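Long-range contacts in putative thioesterase (Syntrophus aciditrophicus SB, PDB 3HDU), which probably hydrolyses thioesters, as a hot-dog-fold protein of the PaaI-like thioesterase family: residues 12-20 and 72-83; 40-51 and 116-125. All coordinates share one frame; numbering follows the deposited sequence.

Interaction 1: residues 12-20 and 72-83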
loop_
_atom_site.group_PDB
_atom_site.type_symbol
_atom_site.label_atom_id
_atom_site.label_comp_id
_atom_site.label_asym_id
_atom_site.label_seq_id
_atom_site.Cartn_x
_atom_site.Cartn_y
_atom_site.Cartn_z
ATOM N N LEU A 12 -23.089 28.067 4.312
ATOM C CA LEU A 12 -22.214 26.877 4.375
ATOM C C LEU A 12 -20.823 27.263 4.895
ATOM O O LEU A 12 -20.300 26.615 5.802
ATOM C CB LEU A 12 -22.079 26.237 2.982
ATOM C CG LEU A 12 -21.282 24.941 2.805
ATOM C CD1 LEU A 12 -21.966 23.799 3.542
ATOM C CD2 LEU A 12 -21.142 24.615 1.327
ATOM N N PHE A 13 -20.240 28.307 4.298
ATOM C CA PHE A 13 -18.926 28.859 4.690
ATOM C C PHE A 13 -18.927 29.339 6.157
ATOM O O PHE A 13 -18.007 29.015 6.910
ATOM C CB PHE A 13 -18.527 29.994 3.717
ATOM C CG PHE A 13 -17.173 30.635 4.002
ATOM C CD1 PHE A 13 -15.986 29.879 3.911
ATOM C CD2 PHE A 13 -17.080 32.010 4.305
ATOM C CE1 PHE A 13 -14.721 30.470 4.156
ATOM C CE2 PHE A 13 -15.824 32.619 4.548
ATOM C CZ PHE A 13 -14.640 31.847 4.474
ATOM N N SER A 14 -19.972 30.074 6.548
ATOM C CA SER A 14 -20.125 30.597 7.921
ATOM C C SER A 14 -20.280 29.496 8.968
ATOM O O SER A 14 -19.702 29.593 10.052
ATOM C CB SER A 14 -21.327 31.540 8.011
ATOM O OG SER A 14 -21.184 32.613 7.103
ATOM N N ALA A 15 -21.079 28.474 8.636
ATOM C CA ALA A 15 -21.311 27.305 9.506
ATOM C C ALA A 15 -20.022 26.525 9.733
ATOM O O ALA A 15 -19.714 26.147 10.867
ATOM C CB ALA A 15 -22.368 26.387 8.904
ATOM N N VAL A 16 -19.280 26.302 8.642
ATOM C CA VAL A 16 -17.992 25.607 8.672
ATOM C C VAL A 16 -16.957 26.401 9.484
ATOM O O VAL A 16 -16.310 25.828 10.359
ATOM C CB VAL A 16 -17.474 25.289 7.223
ATOM C CG1 VAL A 16 -16.015 24.819 7.221
ATOM C CG2 VAL A 16 -18.371 24.247 6.567
ATOM N N ASN A 17 -16.829 27.705 9.216
ATOM C CA ASN A 17 -15.885 28.568 9.960
ATOM C C ASN A 17 -16.073 28.494 11.482
ATOM O O ASN A 17 -15.086 28.385 12.206
ATOM C CB ASN A 17 -15.927 30.031 9.473
ATOM C CG ASN A 17 -15.306 30.225 8.085
ATOM O OD1 ASN A 17 -14.845 29.283 7.438
ATOM N ND2 ASN A 17 -15.301 31.467 7.624
ATOM N N GLU A 18 -17.327 28.517 11.944
ATOM C CA GLU A 18 -17.650 28.362 13.383
ATOM C C GLU A 18 -17.131 27.048 13.980
ATOM O O GLU A 18 -16.448 27.060 15.005
ATOM C CB GLU A 18 -19.168 28.474 13.654
ATOM C CG GLU A 18 -19.652 29.867 14.053
ATOM C CD GLU A 18 -19.389 30.212 15.527
ATOM O OE1 GLU A 18 -18.466 29.643 16.153
ATOM O OE2 GLU A 18 -20.121 31.064 16.071
ATOM N N ILE A 19 -17.444 25.940 13.309
ATOM C CA ILE A 19 -17.075 24.587 13.759
ATOM C C ILE A 19 -15.557 24.369 13.837
ATOM O O ILE A 19 -15.067 23.853 14.842
ATOM C CB ILE A 19 -17.738 23.485 12.860
ATOM C CG1 ILE A 19 -19.268 23.508 13.016
ATOM C CG2 ILE A 19 -17.230 22.078 13.217
ATOM C CD1 ILE A 19 -19.997 22.625 12.029
ATOM N N PHE A 20 -14.833 24.790 12.798
ATOM C CA PHE A 20 -13.368 24.604 12.708
ATOM C C PHE A 20 -12.485 25.665 13.396
ATOM O O PHE A 20 -11.482 25.302 14.025
ATOM C CB PHE A 20 -12.946 24.417 11.237
ATOM C CG PHE A 20 -13.339 23.078 10.663
ATOM C CD1 PHE A 20 -14.613 22.873 10.121
ATOM C CD2 PHE A 20 -12.439 22.009 10.678
ATOM C CE1 PHE A 20 -14.984 21.625 9.592
ATOM C CE2 PHE A 20 -12.798 20.756 10.153
ATOM C CZ PHE A 20 -14.075 20.565 9.609
HETATM N N MSE A 72 -7.711 16.581 9.678
HETATM C CA MSE A 72 -8.708 17.657 9.778
HETATM C C MSE A 72 -9.027 18.265 8.414
HETATM O O MSE A 72 -10.199 18.507 8.113
HETATM C CB MSE A 72 -8.244 18.760 10.740
HETATM C CG MSE A 72 -8.216 18.346 12.209
HETATM SE SE MSE A 72 -9.974 17.969 12.941
HETATM C CE MSE A 72 -10.800 19.694 12.682
ATOM N N THR A 73 -7.985 18.527 7.615
ATOM C CA THR A 73 -8.133 19.059 6.254
ATOM C C THR A 73 -8.934 18.077 5.398
ATOM O O THR A 73 -9.858 18.486 4.685
ATOM C CB THR A 73 -6.758 19.357 5.585
ATOM O OG1 THR A 73 -6.015 20.272 6.394
ATOM C CG2 THR A 73 -6.928 19.957 4.191
ATOM N N ALA A 74 -8.581 16.792 5.496
ATOM C CA ALA A 74 -9.285 15.712 4.781
ATOM C C ALA A 74 -10.760 15.606 5.206
ATOM O O ALA A 74 -11.637 15.398 4.366
ATOM C CB ALA A 74 -8.575 14.376 4.990
ATOM N N GLY A 75 -11.015 15.758 6.504
ATOM C CA GLY A 75 -12.374 15.731 7.055
ATOM C C GLY A 75 -13.276 16.827 6.511
ATOM O O GLY A 75 -14.449 16.574 6.222
ATOM N N LEU A 76 -12.724 18.033 6.374
ATOM C CA LEU A 76 -13.431 19.174 5.782
ATOM C C LEU A 76 -13.670 18.950 4.284
ATOM O O LEU A 76 -14.747 19.268 3.790
ATOM C CB LEU A 76 -12.652 20.476 6.011
ATOM C CG LEU A 76 -13.237 21.800 5.499
ATOM C CD1 LEU A 76 -14.647 22.014 6.004
ATOM C CD2 LEU A 76 -12.342 22.956 5.906
ATOM N N ALA A 77 -12.665 18.428 3.569
ATOM C CA ALA A 77 -12.797 18.108 2.135
ATOM C C ALA A 77 -13.850 17.016 1.902
ATOM O O ALA A 77 -14.605 17.084 0.926
ATOM C CB ALA A 77 -11.459 17.693 1.534
ATOM N N ALA A 78 -13.883 16.020 2.800
ATOM C CA ALA A 78 -14.890 14.941 2.788
ATOM C C ALA A 78 -16.303 15.526 2.914
ATOM O O ALA A 78 -17.179 15.185 2.121
ATOM C CB ALA A 78 -14.630 13.932 3.913
ATOM N N PHE A 79 -16.490 16.418 3.893
ATOM C CA PHE A 79 -17.760 17.138 4.119
ATOM C C PHE A 79 -18.262 17.882 2.871
ATOM O O PHE A 79 -19.447 17.795 2.535
ATOM C CB PHE A 79 -17.619 18.129 5.298
ATOM C CG PHE A 79 -18.767 19.095 5.436
ATOM C CD1 PHE A 79 -19.946 18.707 6.070
ATOM C CD2 PHE A 79 -18.668 20.402 4.929
ATOM C CE1 PHE A 79 -21.018 19.604 6.196
ATOM C CE2 PHE A 79 -19.735 21.307 5.046
ATOM C CZ PHE A 79 -20.914 20.907 5.685
HETATM N N MSE A 80 -17.358 18.616 2.214
HETATM C CA MSE A 80 -17.690 19.388 0.998
HETATM C C MSE A 80 -18.089 18.509 -0.188
HETATM O O MSE A 80 -18.885 18.939 -1.028
HETATM C CB MSE A 80 -16.543 20.327 0.592
HETATM C CG MSE A 80 -16.245 21.409 1.611
HETATM SE SE MSE A 80 -17.704 22.646 1.870
HETATM C CE MSE A 80 -17.120 23.375 3.535
ATOM N N GLY A 81 -17.534 17.299 -0.249
ATOM C CA GLY A 81 -17.885 16.321 -1.267
ATOM C C GLY A 81 -19.272 15.755 -1.014
ATOM O O GLY A 81 -20.107 15.760 -1.917
ATOM N N PHE A 82 -19.519 15.290 0.215
ATOM C CA PHE A 82 -20.818 14.701 0.589
ATOM C C PHE A 82 -22.003 15.674 0.537
ATOM O O PHE A 82 -23.085 15.285 0.092
ATOM C CB PHE A 82 -20.776 14.041 1.981
ATOM C CG PHE A 82 -19.969 12.769 2.045
ATOM C CD1 PHE A 82 -20.345 11.654 1.296
ATOM C CD2 PHE A 82 -18.879 12.652 2.919
ATOM C CE1 PHE A 82 -19.613 10.451 1.367
ATOM C CE2 PHE A 82 -18.142 11.455 3.007
ATOM C CZ PHE A 82 -18.514 10.348 2.229
ATOM N N GLN A 83 -21.807 16.913 0.994
ATOM C CA GLN A 83 -22.886 17.928 0.985
ATOM C C GLN A 83 -23.328 18.318 -0.438
ATOM O O GLN A 83 -24.493 18.669 -0.637
ATOM C CB GLN A 83 -22.523 19.155 1.845
ATOM C CG GLN A 83 -21.411 20.069 1.306
ATOM C CD GLN A 83 -21.849 21.077 0.239
ATOM O OE1 GLN A 83 -21.102 21.345 -0.700
ATOM N NE2 GLN A 83 -23.055 21.625 0.374
#
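L12 opens the line of contact by splitting its two methyls between neighbours on helix 58-85. CD1 comes to the edge of the F79 ring, near its plane, 3.7 Å from CE2, while CD2 lies 4.0 Å from SE of the selenomethionine M80 and near the Q83 side chain. One turn on, V16 sits where the helices come nearest in register, opposite L76. Its CG1, anti to the backbone N (chi1 169°), meets L76 CD1 at 3.3 Å. The other branch, CG2, meets M80 tip to tip, 3.4 Å from CE, and also reaches F79 CE2 at 3.6 Å. A further turn along, F20 swings its ring across the side chains of M72 and L76: CE2 is 3.4 Å from M72 CE, and CE1 is 3.6 Å from L76 CD1. M72 gets its methyl there by folding back at both chi2 and chi3.

The two segments run nearly antiparallel at 155°, with axes 12.6 Å apart, and side chains, not backbones, make the contact. L32 and I98 also pack on F20, and I57 of a second subunit touches both F20 and M72. No hydrogen bond joins the segments; helix 7-22 is held against the long central helix of the hot-dog fold by methyl, selenomethionine and ring contacts, an essentially hydrophobic seam.

Interaction 2: residues 40-51 and 116-125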
loop_
_atom_site.group_PDB
_atom_site.type_symbol
_atom_site.label_atom_id
_atom_site.label_comp_id
_atom_site.label_asym_id
_atom_site.label_seq_id
_atom_site.Cartn_x
_atom_site.Cartn_y
_atom_site.Cartn_z
ATOM N N GLU A 40 -14.624 20.285 -4.570
ATOM C CA GLU A 40 -13.467 19.493 -5.036
ATOM C C GLU A 40 -12.115 19.844 -4.369
ATOM O O GLU A 40 -11.126 19.135 -4.599
ATOM C CB GLU A 40 -13.343 19.546 -6.579
ATOM C CG GLU A 40 -13.178 20.941 -7.248
ATOM C CD GLU A 40 -14.469 21.768 -7.394
ATOM O OE1 GLU A 40 -15.586 21.208 -7.323
ATOM O OE2 GLU A 40 -14.352 22.998 -7.579
ATOM N N GLN A 41 -12.070 20.901 -3.546
ATOM C CA GLN A 41 -10.825 21.335 -2.868
ATOM C C GLN A 41 -11.066 22.236 -1.640
ATOM O O GLN A 41 -11.943 23.096 -1.668
ATOM C CB GLN A 41 -9.939 22.074 -3.886
ATOM C CG GLN A 41 -8.584 22.597 -3.386
ATOM C CD GLN A 41 -7.768 23.282 -4.477
ATOM O OE1 GLN A 41 -8.061 23.166 -5.671
ATOM N NE2 GLN A 41 -6.730 23.998 -4.064
ATOM N N VAL A 42 -10.286 22.012 -0.577
ATOM C CA VAL A 42 -10.295 22.843 0.644
ATOM C C VAL A 42 -8.850 23.210 1.008
ATOM O O VAL A 42 -7.913 22.559 0.550
ATOM C CB VAL A 42 -10.978 22.148 1.855
ATOM C CG1 VAL A 42 -12.410 21.774 1.513
ATOM C CG2 VAL A 42 -10.190 20.920 2.316
ATOM N N LYS A 43 -8.686 24.240 1.833
ATOM C CA LYS A 43 -7.361 24.718 2.252
ATOM C C LYS A 43 -7.421 25.279 3.675
ATOM O O LYS A 43 -8.152 26.243 3.928
ATOM C CB LYS A 43 -6.870 25.793 1.276
ATOM C CG LYS A 43 -5.439 26.292 1.479
ATOM C CD LYS A 43 -5.138 27.433 0.516
ATOM C CE LYS A 43 -3.797 28.087 0.803
ATOM N NZ LYS A 43 -3.625 29.367 0.031
ATOM N N LEU A 44 -6.667 24.661 4.588
ATOM C CA LEU A 44 -6.569 25.093 5.985
ATOM C C LEU A 44 -5.148 25.553 6.291
ATOM O O LEU A 44 -4.187 24.971 5.786
ATOM C CB LEU A 44 -6.935 23.945 6.930
ATOM C CG LEU A 44 -8.357 23.382 6.877
ATOM C CD1 LEU A 44 -8.468 22.229 7.847
ATOM C CD2 LEU A 44 -9.397 24.444 7.207
ATOM N N SER A 45 -5.026 26.612 7.091
ATOM C CA SER A 45 -3.730 27.115 7.569
ATOM C C SER A 45 -3.710 26.892 9.077
ATOM O O SER A 45 -4.727 27.079 9.751
ATOM C CB SER A 45 -3.512 28.580 7.215
ATOM O OG SER A 45 -4.506 29.401 7.782
ATOM N N PHE A 46 -2.555 26.472 9.584
ATOM C CA PHE A 46 -2.360 26.155 10.995
ATOM C C PHE A 46 -1.249 27.006 11.587
ATOM O O PHE A 46 -0.372 27.462 10.858
ATOM C CB PHE A 46 -2.002 24.682 11.139
ATOM C CG PHE A 46 -3.077 23.748 10.656
ATOM C CD1 PHE A 46 -3.123 23.343 9.320
ATOM C CD2 PHE A 46 -4.052 23.271 11.536
ATOM C CE1 PHE A 46 -4.132 22.472 8.866
ATOM C CE2 PHE A 46 -5.062 22.400 11.096
ATOM C CZ PHE A 46 -5.103 21.999 9.760
ATOM N N GLU A 47 -1.302 27.213 12.905
ATOM C CA GLU A 47 -0.293 27.990 13.633
ATOM C C GLU A 47 0.064 27.323 14.964
ATOM O O GLU A 47 -0.804 27.128 15.808
ATOM C CB GLU A 47 -0.790 29.421 13.885
ATOM C CG GLU A 47 0.263 30.366 14.507
ATOM C CD GLU A 47 -0.245 31.773 14.774
ATOM O OE1 GLU A 47 -1.267 32.188 14.187
ATOM O OE2 GLU A 47 0.395 32.472 15.586
HETATM N N MSE A 48 1.344 26.982 15.132
HETATM C CA MSE A 48 1.871 26.434 16.382
HETATM C C MSE A 48 2.014 27.600 17.354
HETATM O O MSE A 48 2.845 28.470 17.134
HETATM C CB MSE A 48 3.268 25.829 16.171
HETATM C CG MSE A 48 3.315 24.599 15.323
HETATM SE SE MSE A 48 2.739 23.072 16.321
HETATM C CE MSE A 48 4.202 22.868 17.557
ATOM N N ARG A 49 1.206 27.628 18.411
ATOM C CA ARG A 49 1.287 28.707 19.420
ATOM C C ARG A 49 2.491 28.499 20.336
ATOM O O ARG A 49 3.119 29.467 20.757
ATOM C CB ARG A 49 -0.015 28.849 20.199
ATOM C CG ARG A 49 -1.184 29.077 19.266
ATOM C CD ARG A 49 -2.399 29.595 19.963
ATOM N NE ARG A 49 -3.541 29.564 19.055
ATOM C CZ ARG A 49 -3.828 30.473 18.117
ATOM N NH1 ARG A 49 -3.030 31.514 17.849
ATOM N NH2 ARG A 49 -4.934 30.293 17.399
ATOM N N ASP A 50 2.773 27.234 20.656
ATOM C CA ASP A 50 3.970 26.824 21.378
ATOM C C ASP A 50 4.746 25.995 20.347
ATOM O O ASP A 50 4.344 24.882 20.012
ATOM C CB ASP A 50 3.607 26.009 22.629
ATOM C CG ASP A 50 4.812 25.727 23.542
ATOM O OD1 ASP A 50 5.969 25.640 23.071
ATOM O OD2 ASP A 50 4.590 25.571 24.762
ATOM N N GLU A 51 5.836 26.564 19.829
ATOM C CA GLU A 51 6.710 25.884 18.845
ATOM C C GLU A 51 7.512 24.689 19.405
ATOM O O GLU A 51 8.084 23.934 18.618
ATOM C CB GLU A 51 7.662 26.884 18.153
ATOM C CG GLU A 51 7.070 27.639 16.977
ATOM C CD GLU A 51 8.023 28.696 16.433
ATOM O OE1 GLU A 51 8.150 29.768 17.069
ATOM O OE2 GLU A 51 8.624 28.464 15.360
ATOM N N GLY A 116 8.367 24.343 11.824
ATOM C CA GLY A 116 7.943 25.711 11.476
ATOM C C GLY A 116 6.733 26.095 12.304
ATOM O O GLY A 116 6.007 25.219 12.784
ATOM N N ARG A 117 6.503 27.396 12.466
ATOM C CA ARG A 117 5.371 27.879 13.261
ATOM C C ARG A 117 4.044 27.739 12.509
ATOM O O ARG A 117 3.107 27.121 13.017
ATOM C CB ARG A 117 5.563 29.331 13.694
ATOM C CG ARG A 117 4.576 29.733 14.770
ATOM C CD ARG A 117 4.707 31.146 15.142
ATOM N NE ARG A 117 3.693 31.544 16.127
ATOM C CZ ARG A 117 3.762 31.371 17.455
ATOM N NH1 ARG A 117 4.804 30.765 18.042
ATOM N NH2 ARG A 117 2.754 31.800 18.219
ATOM N N GLU A 118 3.976 28.345 11.322
ATOM C CA GLU A 118 2.779 28.332 10.484
ATOM C C GLU A 118 2.963 27.383 9.306
ATOM O O GLU A 118 3.989 27.426 8.629
ATOM C CB GLU A 118 2.432 29.748 9.992
ATOM C CG GLU A 118 2.035 30.708 11.123
ATOM C CD GLU A 118 1.665 32.120 10.653
ATOM O OE1 GLU A 118 0.993 32.269 9.609
ATOM O OE2 GLU A 118 2.029 33.091 11.351
ATOM N N PHE A 119 1.980 26.507 9.101
ATOM C CA PHE A 119 1.950 25.570 7.966
ATOM C C PHE A 119 0.536 25.515 7.365
ATOM O O PHE A 119 -0.453 25.707 8.075
ATOM C CB PHE A 119 2.491 24.181 8.344
ATOM C CG PHE A 119 1.841 23.567 9.538
ATOM C CD1 PHE A 119 0.720 22.748 9.392
ATOM C CD2 PHE A 119 2.369 23.770 10.815
ATOM C CE1 PHE A 119 0.117 22.149 10.508
ATOM C CE2 PHE A 119 1.770 23.180 11.944
ATOM C CZ PHE A 119 0.637 22.371 11.787
ATOM N N VAL A 120 0.471 25.287 6.050
ATOM C CA VAL A 120 -0.780 25.257 5.279
ATOM C C VAL A 120 -0.960 23.874 4.657
ATOM O O VAL A 120 0.013 23.261 4.212
ATOM C CB VAL A 120 -0.833 26.396 4.198
ATOM C CG1 VAL A 120 0.369 26.345 3.263
ATOM C CG2 VAL A 120 -2.134 26.343 3.397
ATOM N N CYS A 121 -2.204 23.396 4.653
ATOM C CA CYS A 121 -2.572 22.084 4.119
ATOM C C CYS A 121 -3.751 22.233 3.159
ATOM O O CYS A 121 -4.763 22.829 3.529
ATOM C CB CYS A 121 -2.942 21.156 5.267
ATOM S SG CYS A 121 -3.280 19.457 4.785
ATOM N N THR A 122 -3.595 21.721 1.933
ATOM C CA THR A 122 -4.629 21.740 0.887
ATOM C C THR A 122 -5.138 20.305 0.691
ATOM O O THR A 122 -4.333 19.407 0.489
ATOM C CB THR A 122 -4.064 22.260 -0.454
ATOM O OG1 THR A 122 -3.535 23.583 -0.284
ATOM C CG2 THR A 122 -5.144 22.295 -1.532
ATOM N N GLY A 123 -6.460 20.104 0.756
ATOM C CA GLY A 123 -7.092 18.785 0.563
ATOM C C GLY A 123 -7.837 18.732 -0.760
ATOM O O GLY A 123 -8.660 19.602 -1.015
ATOM N N TYR A 124 -7.542 17.733 -1.598
ATOM C CA TYR A 124 -8.194 17.543 -2.909
ATOM C C TYR A 124 -9.094 16.312 -2.832
ATOM O O TYR A 124 -8.599 15.217 -2.563
ATOM C CB TYR A 124 -7.162 17.325 -4.022
ATOM C CG TYR A 124 -6.116 18.404 -4.135
ATOM C CD1 TYR A 124 -6.356 19.569 -4.879
ATOM C CD2 TYR A 124 -4.868 18.259 -3.516
ATOM C CE1 TYR A 124 -5.375 20.576 -4.993
ATOM C CE2 TYR A 124 -3.879 19.257 -3.623
ATOM C CZ TYR A 124 -4.140 20.410 -4.359
ATOM O OH TYR A 124 -3.175 21.383 -4.456
ATOM N N ASN A 125 -10.398 16.487 -3.070
ATOM C CA ASN A 125 -11.357 15.374 -3.035
ATOM C C ASN A 125 -11.225 14.616 -4.367
ATOM O O ASN A 125 -11.704 15.083 -5.400
ATOM C CB ASN A 125 -12.786 15.891 -2.773
ATOM C CG ASN A 125 -13.748 14.790 -2.293
ATOM O OD1 ASN A 125 -13.787 13.685 -2.833
ATOM N ND2 ASN A 125 -14.546 15.114 -1.281
#
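F46 and F119 form a hydrogen-bonded pair in two antiparallel strands of the hot-dog sheet, on the side that also carries V42, L44 and C121. F119 has CG between its backbone N and carbonyl carbon (chi1 53°), which brings its ring face against F46 CB, 3.7 Å from the centroid, a CH-pi contact. The two rings are nearly parallel but slid apart, and barely overlap. M48 CG comes to the edge of the F119 ring, and L44 and C121 press against T73 of helix 58-85. This is the close-packed side, where the sheet wraps the helix. The backbone ladder is regular, with C121 N to L44 O at 2.8 Å and almost straight (178°).

The other side is looser and more polar. Q41 lies alongside Y124, their amide and ring planes 51° apart; K43 lays CE against V120 CG2 at 3.5 Å; E47 and E118 run side by side with their carboxylates stacked, like charges that probably repel mildly.

At the end of the ladder R117 stretches out between two acids. Its NE makes a weak hydrogen bond to E47 OE2 (3.5 Å), part of a salt bridge, and E51 OE1, at the guanidinium edge, makes a long salt bridge to NH1. Replacing R117 by alanine would probably leave E47 and E51 without their shared counter-charge and the E51 carboxylate freer to turn. M48 O lies over the centre of the guanidinium face, 3.1 Å from R117 CZ.

In the fold
Helix 58-85 is the element the two contacts have in common: interaction 1 packs helix 7-22 against it, and interaction 2 forms part of the antiparallel sheet that wraps it. Their centres lie about 14 Å apart, and they touch directly: T73 packs on V42, and A77 O probably accepts a hydrogen bond from N125 ND2. Along the chain the segments alternate, 12-20, 40-51, 72-83, 116-125. Helix 7-22 and strand 41-48 thus come before the central helix and strand 118-128 after it, so it packs against parts of the chain from both sides of it in sequence. The sheet round helix 58-85 is the hot-dog core, and helix 7-22 packs alongside that helix while also touching strand 30-37.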